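Local coordinates for protein endopolygalacturonase (PDB 1K5C) that probably hydrolyses the alpha-1,4 links within polygalacturonate chains, as a fungal endopolygalacturonase, at residues T132-T137 with T163-I168; R185-Q190 with V212-T217; R295-C300 with A319-S324; W307-L312 with A327-G332. One frame throughout, in Å; residues are numbered along the deposited sequence.

The four contacts each join neighbouring parallel turns of a right-handed beta-helix. Contacts 1 and 2 come first along the chain and lie side by side, with centres about 9 Å apart. Strands 162-170 and 184-187 are neighbours; C167 N probably bonds N189 OD1, and Q190 N probably bonds C167 O. Contacts 3 and 4 stand at the C-terminal end, with centres about 12 Å apart. Their segments alternate in sequence. Contact 3 lies in the sheet that ends with strand 322-323, and contact 4 in strands 306-315 and 328-333. V298 meets W309 and I329 between them. Contacts 1 and 3 have centres about 31 Å apart; the same turn-on-turn pairing recurs from mid-solenoid to the C-terminal end.

Contact 1 of 4, residues T132-T137 with T163-I168; sequences TLDGIT and TIQNCI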
loop_
_atom_site.group_PDB
_atom_site.type_symbol
_atom_site.label_atom_id
_atom_site.label_comp_id
_atom_site.label_asym_id
_atom_site.label_seq_id
_atom_site.Cartn_x
_atom_site.Cartn_y
_atom_site.Cartn_z
ATOM N N THR A 132 1.187 -13.107 4.799
ATOM C CA THR A 132 0.964 -13.101 3.366
ATOM C C THR A 132 -0.451 -12.678 3.081
ATOM O O THR A 132 -1.405 -13.256 3.652
ATOM C CB THR A 132 1.199 -14.495 2.755
ATOM O OG1 THR A 132 2.584 -14.826 2.994
ATOM C CG2 THR A 132 0.965 -14.509 1.255
ATOM N N LEU A 133 -0.610 -11.695 2.194
ATOM C CA LEU A 133 -1.913 -11.264 1.670
ATOM C C LEU A 133 -1.917 -11.648 0.183
ATOM O O LEU A 133 -1.007 -11.241 -0.555
ATOM C CB LEU A 133 -2.122 -9.760 1.829
ATOM C CG LEU A 133 -2.612 -9.243 3.185
ATOM C CD1 LEU A 133 -2.235 -9.886 4.454
ATOM C CD2 LEU A 133 -2.403 -7.710 3.250
ATOM N N ASP A 134 -2.903 -12.444 -0.238
ATOM C CA ASP A 134 -2.846 -13.078 -1.560
ATOM C C ASP A 134 -4.205 -13.019 -2.211
ATOM O O ASP A 134 -5.183 -13.557 -1.671
ATOM C CB ASP A 134 -2.334 -14.529 -1.365
ATOM C CG ASP A 134 -2.079 -15.275 -2.666
ATOM O OD1 ASP A 134 -2.550 -14.857 -3.725
ATOM O OD2 ASP A 134 -1.308 -16.261 -2.588
ATOM N N GLY A 135 -4.303 -12.346 -3.353
ATOM C CA GLY A 135 -5.567 -12.372 -4.103
ATOM C C GLY A 135 -6.640 -11.491 -3.497
ATOM O O GLY A 135 -7.820 -11.801 -3.647
ATOM N N ILE A 136 -6.233 -10.388 -2.874
ATOM C CA ILE A 136 -7.149 -9.404 -2.303
ATOM C C ILE A 136 -7.378 -8.298 -3.332
ATOM O O ILE A 136 -6.433 -7.825 -3.954
ATOM C CB ILE A 136 -6.599 -8.880 -0.981
ATOM C CG1 ILE A 136 -6.615 -10.102 0.052
ATOM C CG2 ILE A 136 -7.425 -7.710 -0.428
ATOM C CD1 ILE A 136 -5.778 -9.711 1.231
ATOM N N THR A 137 -8.648 -7.893 -3.449
ATOM C CA THR A 137 -8.987 -6.752 -4.303
ATOM C C THR A 137 -9.391 -5.569 -3.423
ATOM O O THR A 137 -10.288 -5.741 -2.565
ATOM C CB THR A 137 -10.138 -7.096 -5.248
ATOM O OG1 THR A 137 -9.717 -8.158 -6.112
ATOM C CG2 THR A 137 -10.585 -5.916 -6.085
ATOM N N THR A 163 4.442 -10.430 2.676
ATOM C CA THR A 163 4.323 -10.629 1.255
ATOM C C THR A 163 2.899 -10.262 0.836
ATOM O O THR A 163 1.952 -10.770 1.452
ATOM C CB THR A 163 4.616 -12.100 0.866
ATOM O OG1 THR A 163 5.969 -12.328 1.251
ATOM C CG2 THR A 163 4.399 -12.350 -0.642
ATOM N N ILE A 164 2.758 -9.412 -0.184
ATOM C CA ILE A 164 1.482 -9.057 -0.757
ATOM C C ILE A 164 1.572 -9.424 -2.235
ATOM O O ILE A 164 2.455 -8.879 -2.943
ATOM C CB ILE A 164 1.175 -7.550 -0.546
ATOM C CG1 ILE A 164 1.017 -7.289 0.969
ATOM C CG2 ILE A 164 -0.042 -7.125 -1.357
ATOM C CD1 ILE A 164 1.043 -5.820 1.348
ATOM N N GLN A 165 0.724 -10.366 -2.669
ATOM C CA GLN A 165 0.892 -10.914 -4.029
ATOM C C GLN A 165 -0.479 -11.160 -4.626
ATOM O O GLN A 165 -1.471 -11.460 -3.921
ATOM C CB GLN A 165 1.722 -12.188 -4.035
ATOM C CG GLN A 165 1.146 -13.320 -3.165
ATOM C CD GLN A 165 2.085 -14.530 -3.080
ATOM O OE1 GLN A 165 3.278 -14.406 -3.190
ATOM N NE2 GLN A 165 1.464 -15.700 -2.830
ATOM N N ASN A 166 -0.526 -11.083 -5.982
ATOM C CA ASN A 166 -1.738 -11.440 -6.715
ATOM C C ASN A 166 -2.934 -10.547 -6.327
ATOM O O ASN A 166 -4.086 -10.963 -6.529
ATOM C CB ASN A 166 -2.157 -12.925 -6.574
ATOM C CG ASN A 166 -0.994 -13.830 -6.889
ATOM O OD1 ASN A 166 -0.283 -13.647 -7.870
ATOM N ND2 ASN A 166 -0.788 -14.839 -6.043
ATOM N N CYS A 167 -2.683 -9.338 -5.867
ATOM C CA CYS A 167 -3.757 -8.421 -5.459
ATOM C C CYS A 167 -4.075 -7.440 -6.577
ATOM O O CYS A 167 -3.293 -7.265 -7.550
ATOM C CB CYS A 167 -3.332 -7.691 -4.186
ATOM S SG CYS A 167 -3.193 -8.761 -2.729
ATOM N N ILE A 168 -5.223 -6.779 -6.432
ATOM C CA ILE A 168 -5.715 -5.800 -7.401
ATOM C C ILE A 168 -6.152 -4.565 -6.616
ATOM O O ILE A 168 -6.902 -4.711 -5.656
ATOM C CB ILE A 168 -6.903 -6.357 -8.211
ATOM C CG1 ILE A 168 -6.451 -7.574 -9.030
ATOM C CG2 ILE A 168 -7.554 -5.281 -9.046
ATOM C CD1 ILE A 168 -7.582 -8.335 -9.687
#
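D134 receives two side-chain amides from the neighbouring strand, one on each carboxylate oxygen. N166 ND2 gives a nearly straight bond to D134 OD1 (2.9 Å), on the syn side but 35° out of the carboxylate plane. Q165 NE2 reaches D134 OD2 at 2.8 Å, coming from above the carboxylate plane. The Q165 amide stands 90° to the carboxylate. D134 CG lies anti to the backbone N (chi1 -174°), which carries the carboxylate towards both amides. Two bonds from different directions would hold its rotation.

Backbone bonds form a parallel ladder. L133 N donates to T163 O, and L133 O accepts from Q165 N at 2.9 Å. The ladder continues past a bend: G135 N bonds Q165 O, and I168 N bonds I136 O. At the bend I136 N points to C167 SG, a long bond of 3.5 Å.

Apolar contacts lie on the inner face. L133 CB meets I164 CG1 at 4.1 Å, and F155 touches both residues. I136 CB rests on C167 SG at 3.8 Å. Like pairs, T132 with T163 and L133 with I164, stack in register. Such stacking of successive turns is typical of the parallel beta-helix of family 28 glycoside hydrolases.

Contact 2 of 4, residues R185-Q190 with V212-T217; sequences RFENNQ and VIKGNT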
loop_
_atom_site.group_PDB
_atom_site.type_symbol
_atom_site.label_atom_id
_atom_site.label_comp_id
_atom_site.label_asym_id
_atom_site.label_seq_id
_atom_site.Cartn_x
_atom_site.Cartn_y
_atom_site.Cartn_z
ATOM N N ARG A 185 7.766 -7.943 0.416
ATOM C CA ARG A 185 7.704 -8.355 -0.981
ATOM C C ARG A 185 6.318 -7.991 -1.534
ATOM O O ARG A 185 5.313 -8.341 -0.921
ATOM C CB ARG A 185 7.963 -9.846 -1.109
ATOM C CG ARG A 185 7.980 -10.331 -2.554
ATOM C CD ARG A 185 8.249 -11.845 -2.538
ATOM N NE ARG A 185 9.584 -11.903 -2.789
ATOM C CZ ARG A 185 10.410 -12.133 -3.804
ATOM N NH1 ARG A 185 10.183 -12.429 -5.042
ATOM N NH2 ARG A 185 11.578 -11.968 -3.247
ATOM N N PHE A 186 6.297 -7.277 -2.660
ATOM C CA PHE A 186 5.060 -6.852 -3.331
ATOM C C PHE A 186 5.182 -7.445 -4.761
ATOM O O PHE A 186 5.973 -6.903 -5.560
ATOM C CB PHE A 186 4.944 -5.352 -3.315
ATOM C CG PHE A 186 3.636 -4.789 -3.862
ATOM C CD1 PHE A 186 2.481 -4.886 -3.081
ATOM C CD2 PHE A 186 3.575 -4.162 -5.098
ATOM C CE1 PHE A 186 1.274 -4.341 -3.571
ATOM C CE2 PHE A 186 2.378 -3.626 -5.578
ATOM C CZ PHE A 186 1.235 -3.707 -4.806
ATOM N N GLU A 187 4.491 -8.551 -5.032
ATOM C CA GLU A 187 4.744 -9.311 -6.247
ATOM C C GLU A 187 3.440 -9.653 -6.993
ATOM O O GLU A 187 2.459 -10.125 -6.421
ATOM C CB GLU A 187 5.501 -10.619 -5.920
ATOM C CG GLU A 187 5.852 -11.424 -7.162
ATOM C CD GLU A 187 6.924 -12.474 -6.935
ATOM O OE1 GLU A 187 7.141 -12.914 -5.801
ATOM O OE2 GLU A 187 7.532 -12.893 -7.958
ATOM N N ASN A 188 3.483 -9.447 -8.321
ATOM C CA ASN A 188 2.396 -9.904 -9.217
ATOM C C ASN A 188 1.064 -9.278 -8.843
ATOM O O ASN A 188 0.007 -9.938 -8.921
ATOM C CB ASN A 188 2.319 -11.433 -9.256
ATOM C CG ASN A 188 3.546 -12.078 -9.869
ATOM O OD1 ASN A 188 4.405 -11.408 -10.472
ATOM N ND2 ASN A 188 3.709 -13.369 -9.698
ATOM N N ASN A 189 1.088 -7.981 -8.519
ATOM C CA ASN A 189 -0.120 -7.215 -8.242
ATOM C C ASN A 189 -0.476 -6.301 -9.432
ATOM O O ASN A 189 0.393 -6.028 -10.260
ATOM C CB ASN A 189 0.085 -6.352 -6.968
ATOM C CG ASN A 189 0.456 -7.226 -5.814
ATOM O OD1 ASN A 189 -0.337 -7.977 -5.265
ATOM N ND2 ASN A 189 1.716 -7.127 -5.397
ATOM N N GLN A 190 -1.723 -5.852 -9.453
ATOM C CA GLN A 190 -2.207 -4.927 -10.490
ATOM C C GLN A 190 -2.744 -3.665 -9.806
ATOM O O GLN A 190 -3.630 -3.774 -8.932
ATOM C CB GLN A 190 -3.327 -5.580 -11.278
ATOM C CG GLN A 190 -2.796 -6.754 -12.127
ATOM C CD GLN A 190 -4.017 -7.466 -12.634
ATOM O OE1 GLN A 190 -4.822 -6.942 -13.402
ATOM N NE2 GLN A 190 -4.106 -8.692 -12.176
ATOM N N VAL A 212 11.342 -6.022 -2.094
ATOM C CA VAL A 212 11.318 -6.521 -3.483
ATOM C C VAL A 212 9.963 -6.160 -4.081
ATOM O O VAL A 212 8.915 -6.545 -3.546
ATOM C CB VAL A 212 11.561 -8.045 -3.527
ATOM C CG1 VAL A 212 11.343 -8.554 -4.941
ATOM C CG2 VAL A 212 12.996 -8.349 -3.053
ATOM N N ILE A 213 10.006 -5.414 -5.182
ATOM C CA ILE A 213 8.827 -4.978 -5.937
ATOM C C ILE A 213 8.930 -5.671 -7.298
ATOM O O ILE A 213 9.748 -5.228 -8.141
ATOM C CB ILE A 213 8.794 -3.436 -6.043
ATOM C CG1 ILE A 213 8.774 -2.772 -4.729
ATOM C CG2 ILE A 213 7.659 -2.983 -6.961
ATOM C CD1 ILE A 213 7.693 -2.968 -3.846
ATOM N N LYS A 214 8.193 -6.759 -7.480
ATOM C CA LYS A 214 8.481 -7.660 -8.614
ATOM C C LYS A 214 7.193 -8.042 -9.352
ATOM O O LYS A 214 6.219 -8.465 -8.745
ATOM C CB LYS A 214 9.165 -8.932 -8.135
ATOM C CG LYS A 214 9.540 -9.920 -9.233
ATOM C CD LYS A 214 10.436 -11.034 -8.711
ATOM C CE LYS A 214 10.841 -12.072 -9.784
ATOM N NZ LYS A 214 11.092 -11.640 -11.230
ATOM N N GLY A 215 7.238 -7.940 -10.708
ATOM C CA GLY A 215 6.166 -8.569 -11.485
ATOM C C GLY A 215 4.847 -7.835 -11.476
ATOM O O GLY A 215 3.831 -8.424 -11.875
ATOM N N ASN A 216 4.828 -6.562 -11.038
ATOM C CA ASN A 216 3.569 -5.837 -10.943
ATOM C C ASN A 216 3.243 -5.090 -12.219
ATOM O O ASN A 216 4.109 -4.725 -13.007
ATOM C CB ASN A 216 3.680 -4.803 -9.765
ATOM C CG ASN A 216 4.059 -5.489 -8.488
ATOM O OD1 ASN A 216 5.286 -5.339 -8.044
ATOM N ND2 ASN A 216 3.208 -6.189 -7.871
ATOM N N THR A 217 1.936 -4.826 -12.383
ATOM C CA THR A 217 1.461 -3.977 -13.461
ATOM C C THR A 217 0.809 -2.738 -12.869
ATOM O O THR A 217 -0.008 -2.848 -11.922
ATOM C CB THR A 217 0.432 -4.760 -14.321
ATOM O OG1 THR A 217 1.065 -5.885 -14.913
ATOM C CG2 THR A 217 -0.154 -3.951 -15.449
#
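R185 lies alongside V212 on the outer face of two adjacent turns of the parallel beta-helix. The bend at chi3 (-98°) swings its guanidinium over V212 of the next strand, one face on V212 CG1, which is 3.8 Å from R185 NH2. There R185 NH1 also forms a 3.2 Å salt bridge with E187 OE1, two residues on in its own strand, in the guanidinium plane but from above the carboxylate plane. A leucine in place of R185 would probably leave E187 without this charged mate and V212 CG1 without its flat cover.

K214 runs beside E187, pointing the same way. K214 CD touches E187 OE2 at 3.5 Å. The lysine end continues to D244, its salt-bridge partner.

Behind this face F186 and I213 point inwards, and F186 CB meets I213 CD1 at 3.7 Å. F186 also packs on I164 and I197. N189 is bonded to C167 N and I164 O of the preceding turn, which fixes its amide. F186 N to V212 O and K214 N to F186 O keep the parallel register. After the bend T217 N meets N189 O at 2.9 Å. Over the centre of the F186 ring stands N189 ND2, 3.1 Å above its plane.

Contact 3 of 4, residues R295-C300 with A319-S324; sequences RVTVEC and AGTIKS
T297 and T321 lie side by side, and the T297 hydroxyl joins the backbone pairing. T321 N donates to T297 OG1 at 3.1 Å, where a side chain takes the place of a carbonyl. Beyond it come the usual parallel bonds: V298 N to T321 O, K323 N to V298 O, and C300 N to K323 O.

Waters extend the polar side. Water 1 accepts from both V296 N and G320 N, bridging the strands where they part. Water 4 links E299 OE2 (2.7 Å) to K323 NZ (2.9 Å). E299 OE1 and K323 NZ stay 4.5 Å apart. E299 OE2 also accepts from G267 N.

Strand 322-323 is the outermost strand of its sheet, so this pair closes the C-terminal end of that face of the beta-helix. C300 is tied to C303 by a disulfide just beyond it.

Apolar contacts fill the inner side. The bend of I322 (chi1 -57°, chi2 -65°) brings I322 CD1 against V298 CG2 (3.8 Å) and V296 CG1 (3.9 Å), both to one side of it. At the other end A319 N lies over one face of the R295 guanidinium, while R295 NE bonds Y334 O and R295 NH2 forms a salt bridge with the L335 carboxylate.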
loop_
_atom_site.group_PDB
_atom_site.type_symbol
_atom_site.label_atom_id
_atom_site.label_comp_id
_atom_site.label_asym_id
_atom_site.label_seq_id
_atom_site.Cartn_x
_atom_site.Cartn_y
_atom_site.Cartn_z
ATOM N N ARG A 295 9.813 11.551 -17.013
ATOM C CA ARG A 295 10.264 10.148 -16.943
ATOM C C ARG A 295 10.808 9.787 -15.556
ATOM O O ARG A 295 10.172 9.012 -14.835
ATOM C CB ARG A 295 11.274 9.856 -18.063
ATOM C CG ARG A 295 10.582 9.883 -19.462
ATOM C CD ARG A 295 11.510 9.419 -20.548
ATOM N NE ARG A 295 12.689 10.236 -20.848
ATOM C CZ ARG A 295 12.623 11.279 -21.701
ATOM N NH1 ARG A 295 11.487 11.689 -22.251
ATOM N NH2 ARG A 295 13.740 11.960 -21.981
ATOM N N VAL A 296 11.964 10.341 -15.203
ATOM C CA VAL A 296 12.617 10.013 -13.921
ATOM C C VAL A 296 13.166 11.273 -13.280
ATOM O O VAL A 296 13.931 12.010 -13.907
ATOM C CB VAL A 296 13.781 9.039 -14.183
ATOM C CG1 VAL A 296 14.604 8.797 -12.906
ATOM C CG2 VAL A 296 13.302 7.720 -14.770
ATOM N N THR A 297 12.847 11.473 -12.006
ATOM C CA THR A 297 13.542 12.467 -11.188
ATOM C C THR A 297 14.025 11.775 -9.900
ATOM O O THR A 297 13.246 11.062 -9.249
ATOM C CB THR A 297 12.690 13.696 -10.876
ATOM O OG1 THR A 297 12.674 14.472 -12.118
ATOM C CG2 THR A 297 13.220 14.583 -9.749
ATOM N N VAL A 298 15.289 12.033 -9.571
ATOM C CA VAL A 298 15.892 11.633 -8.304
ATOM C C VAL A 298 16.344 12.929 -7.634
ATOM O O VAL A 298 17.130 13.673 -8.234
ATOM C CB VAL A 298 17.095 10.691 -8.529
ATOM C CG1 VAL A 298 17.792 10.418 -7.193
ATOM C CG2 VAL A 298 16.628 9.398 -9.212
ATOM N N GLU A 299 15.836 13.179 -6.417
ATOM C CA GLU A 299 16.147 14.397 -5.652
ATOM C C GLU A 299 16.631 13.974 -4.272
ATOM O O GLU A 299 15.859 13.822 -3.335
ATOM C CB GLU A 299 14.897 15.302 -5.588
ATOM C CG GLU A 299 15.146 16.588 -4.796
ATOM C CD GLU A 299 15.736 17.724 -5.595
ATOM O OE1 GLU A 299 16.132 17.538 -6.746
ATOM O OE2 GLU A 299 15.782 18.860 -5.047
ATOM N N CYS A 300 17.943 13.791 -4.170
ATOM C CA CYS A 300 18.582 13.314 -2.946
ATOM C C CYS A 300 19.317 14.442 -2.235
ATOM O O CYS A 300 20.155 15.124 -2.838
ATOM C CB CYS A 300 19.668 12.258 -3.242
ATOM S SG CYS A 300 19.028 10.646 -3.755
ATOM N N ALA A 319 12.373 14.562 -20.025
ATOM C CA ALA A 319 13.386 14.198 -19.056
ATOM C C ALA A 319 13.165 14.883 -17.731
ATOM O O ALA A 319 12.797 16.045 -17.686
ATOM C CB ALA A 319 14.762 14.677 -19.596
ATOM N N GLY A 320 13.472 14.192 -16.654
ATOM C CA GLY A 320 13.529 14.808 -15.315
ATOM C C GLY A 320 14.963 15.215 -14.975
ATOM O O GLY A 320 15.772 15.528 -15.875
ATOM N N THR A 321 15.233 15.267 -13.670
ATOM C CA THR A 321 16.555 15.681 -13.189
ATOM C C THR A 321 17.067 14.633 -12.217
ATOM O O THR A 321 16.308 13.998 -11.476
ATOM C CB THR A 321 16.487 17.053 -12.500
ATOM O OG1 THR A 321 15.497 17.072 -11.450
ATOM C CG2 THR A 321 16.113 18.162 -13.509
ATOM N N ILE A 322 18.412 14.477 -12.217
ATOM C CA ILE A 322 19.069 13.511 -11.333
ATOM C C ILE A 322 20.040 14.239 -10.427
ATOM O O ILE A 322 21.050 14.804 -10.891
ATOM C CB ILE A 322 19.845 12.442 -12.120
ATOM C CG1 ILE A 322 18.982 11.669 -13.130
ATOM C CG2 ILE A 322 20.583 11.490 -11.138
ATOM C CD1 ILE A 322 17.934 10.859 -12.434
ATOM N N LYS A 323 19.766 14.186 -9.132
ATOM C CA LYS A 323 20.614 14.727 -8.062
ATOM C C LYS A 323 20.720 13.555 -7.101
ATOM O O LYS A 323 19.867 13.368 -6.216
ATOM C CB LYS A 323 19.983 15.975 -7.451
ATOM C CG LYS A 323 19.978 17.113 -8.453
ATOM C CD LYS A 323 19.515 18.393 -7.759
ATOM C CE LYS A 323 19.274 19.518 -8.777
ATOM N NZ LYS A 323 18.955 20.750 -8.002
ATOM N N SER A 324 21.745 12.723 -7.284
ATOM C CA SER A 324 21.834 11.464 -6.532
ATOM C C SER A 324 22.777 11.482 -5.372
ATOM O O SER A 324 23.012 10.437 -4.748
ATOM C CB SER A 324 22.183 10.283 -7.459
ATOM O OG SER A 324 23.470 10.393 -7.975
HETATM O O HOH W 1 14.192 11.313 -17.151
HETATM O O HOH W 2 16.594 16.267 -9.167
HETATM O O HOH W 3 15.806 19.974 -8.222
HETATM O O HOH W 4 18.103 20.263 -5.317
#

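Contact 4 of 4, residues W307-L312 with A327-G332; sequences WNWSQL and AKITGG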
loop_
_atom_site.group_PDB
_atom_site.type_symbol
_atom_site.label_atom_id
_atom_site.label_comp_id
_atom_site.label_asym_id
_atom_site.label_seq_id
_atom_site.Cartn_x
_atom_site.Cartn_y
_atom_site.Cartn_z
ATOM N N TRP A 307 23.733 2.157 -7.509
ATOM C CA TRP A 307 22.336 1.869 -7.906
ATOM C C TRP A 307 22.386 1.332 -9.325
ATOM O O TRP A 307 22.633 2.081 -10.300
ATOM C CB TRP A 307 21.526 3.159 -7.837
ATOM C CG TRP A 307 21.325 3.698 -6.443
ATOM C CD1 TRP A 307 21.997 3.372 -5.289
ATOM C CD2 TRP A 307 20.342 4.692 -6.093
ATOM N NE1 TRP A 307 21.451 4.116 -4.205
ATOM C CE2 TRP A 307 20.466 4.943 -4.693
ATOM C CE3 TRP A 307 19.368 5.421 -6.812
ATOM C CZ2 TRP A 307 19.657 5.878 -4.043
ATOM C CZ3 TRP A 307 18.574 6.344 -6.152
ATOM C CH2 TRP A 307 18.713 6.569 -4.773
ATOM N N ASN A 308 22.160 0.013 -9.427
ATOM C CA ASN A 308 22.190 -0.642 -10.769
ATOM C C ASN A 308 20.757 -0.535 -11.335
ATOM O O ASN A 308 19.863 -1.215 -10.805
ATOM C CB ASN A 308 22.590 -2.114 -10.571
ATOM C CG ASN A 308 22.735 -2.824 -11.919
ATOM O OD1 ASN A 308 22.149 -2.395 -12.923
ATOM N ND2 ASN A 308 23.519 -3.866 -11.933
ATOM N N TRP A 309 20.587 0.352 -12.306
ATOM C CA TRP A 309 19.291 0.583 -12.934
ATOM C C TRP A 309 19.286 0.037 -14.369
ATOM O O TRP A 309 18.513 0.449 -15.227
ATOM C CB TRP A 309 18.964 2.086 -12.944
ATOM C CG TRP A 309 18.566 2.575 -11.569
ATOM C CD1 TRP A 309 18.802 2.019 -10.330
ATOM C CD2 TRP A 309 17.791 3.778 -11.331
ATOM N NE1 TRP A 309 18.222 2.805 -9.329
ATOM C CE2 TRP A 309 17.606 3.875 -9.931
ATOM C CE3 TRP A 309 17.259 4.758 -12.177
ATOM C CZ2 TRP A 309 16.873 4.966 -9.378
ATOM C CZ3 TRP A 309 16.543 5.810 -11.614
ATOM C CH2 TRP A 309 16.365 5.901 -10.224
ATOM N N SER A 310 20.106 -1.022 -14.601
ATOM C CA SER A 310 20.286 -1.529 -15.966
ATOM C C SER A 310 19.030 -1.999 -16.587
ATOM O O SER A 310 18.909 -1.933 -17.818
ATOM C CB SER A 310 21.327 -2.674 -15.912
ATOM O OG SER A 310 20.878 -3.726 -15.016
ATOM N N GLN A 311 18.064 -2.514 -15.796
ATOM C CA GLN A 311 16.845 -3.089 -16.389
ATOM C C GLN A 311 15.677 -2.105 -16.453
ATOM O O GLN A 311 14.567 -2.509 -16.829
ATOM C CB GLN A 311 16.450 -4.377 -15.641
ATOM C CG GLN A 311 17.498 -5.508 -15.894
ATOM C CD GLN A 311 17.447 -5.943 -17.357
ATOM O OE1 GLN A 311 18.126 -5.397 -18.204
ATOM N NE2 GLN A 311 16.595 -6.882 -17.674
ATOM N N LEU A 312 15.925 -0.818 -16.160
ATOM C CA LEU A 312 14.856 0.185 -16.287
ATOM C C LEU A 312 14.840 0.782 -17.685
ATOM O O LEU A 312 15.886 1.260 -18.177
ATOM C CB LEU A 312 15.119 1.306 -15.261
ATOM C CG LEU A 312 14.148 2.463 -15.274
ATOM C CD1 LEU A 312 12.696 1.967 -14.956
ATOM C CD2 LEU A 312 14.570 3.563 -14.287
ATOM N N ALA A 327 25.249 8.515 -4.274
ATOM C CA ALA A 327 24.911 7.311 -5.036
ATOM C C ALA A 327 25.323 7.486 -6.489
ATOM O O ALA A 327 25.281 8.597 -7.057
ATOM C CB ALA A 327 23.416 7.029 -4.965
ATOM N N LYS A 328 25.737 6.356 -7.072
ATOM C CA LYS A 328 26.075 6.319 -8.515
ATOM C C LYS A 328 25.023 5.508 -9.214
ATOM O O LYS A 328 24.869 4.311 -8.888
ATOM C CB LYS A 328 27.460 5.681 -8.714
ATOM C CG LYS A 328 28.601 6.512 -8.099
ATOM C CD LYS A 328 29.927 5.784 -8.323
ATOM C CE LYS A 328 30.391 4.895 -7.184
ATOM N NZ LYS A 328 30.987 3.588 -7.661
ATOM N N ILE A 329 24.251 6.123 -10.136
ATOM C CA ILE A 329 23.210 5.389 -10.859
ATOM C C ILE A 329 23.747 4.951 -12.208
ATOM O O ILE A 329 24.233 5.787 -13.003
ATOM C CB ILE A 329 21.932 6.257 -11.009
ATOM C CG1 ILE A 329 21.436 6.764 -9.659
ATOM C CG2 ILE A 329 20.912 5.457 -11.788
ATOM C CD1 ILE A 329 20.257 7.690 -9.690
ATOM N N THR A 330 23.735 3.659 -12.493
ATOM C CA THR A 330 24.184 3.044 -13.762
ATOM C C THR A 330 22.928 2.570 -14.490
ATOM O O THR A 330 22.204 1.728 -13.973
ATOM C CB THR A 330 25.062 1.798 -13.458
ATOM O OG1 THR A 330 26.238 2.179 -12.792
ATOM C CG2 THR A 330 25.516 1.110 -14.729
ATOM N N GLY A 331 22.527 3.125 -15.628
ATOM C CA GLY A 331 21.134 3.009 -16.257
ATOM C C GLY A 331 21.377 1.835 -17.152
ATOM O O GLY A 331 22.562 1.330 -17.174
ATOM N N GLY A 332 20.464 1.359 -17.934
ATOM C CA GLY A 332 19.114 1.857 -18.047
ATOM C C GLY A 332 18.935 2.870 -19.147
ATOM O O GLY A 332 19.908 3.443 -19.652
#
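W307 and W309 both hold CG beside the backbone N and anti to the carbonyl carbon (chi1 -68° and -74°), which turns both indoles inwards, towards A327 and I329. I329 CG1 lies beside its backbone N (chi1 -55°), which leaves CG2 anti to it. This places its two branches against different indoles.

The A327 methyl sits over one face of W307. A327 CB is 3.7 Å from the centroid of the five-membered ring, a CH-pi contact. I329 CG1 comes obliquely to the same indole, 3.8 Å from W307 CE3. I329 CG2 lies over a face of W309, 3.6 Å from W309 CD2 and offset towards the rim. A valine in place of W307 would probably open a gap beside A327 CB and I329 CG1 and would leave S304 O without its indole N-H.

Three backbone bonds keep the strands parallel. W307 N donates to K328 O at 2.8 Å, T330 N to W307 O at 2.9 Å, and W309 N to T330 O at 2.7 Å. Past W309 the chain enters a type I turn, closed by L312 N to W309 O. N308 OD1 starts an Asx turn, taking S310 N at 3.0 Å.

Both indole N-H groups are satisfied by main-chain oxygens, W307 NE1 by S304 O and W309 NE1 by V278 O. The W309 ring also meets F280 edge-to-face. Strand 306-315 lies between 285-289 and 328-333, while V296 and V298 of strand 294-299 press on W309 from across the core.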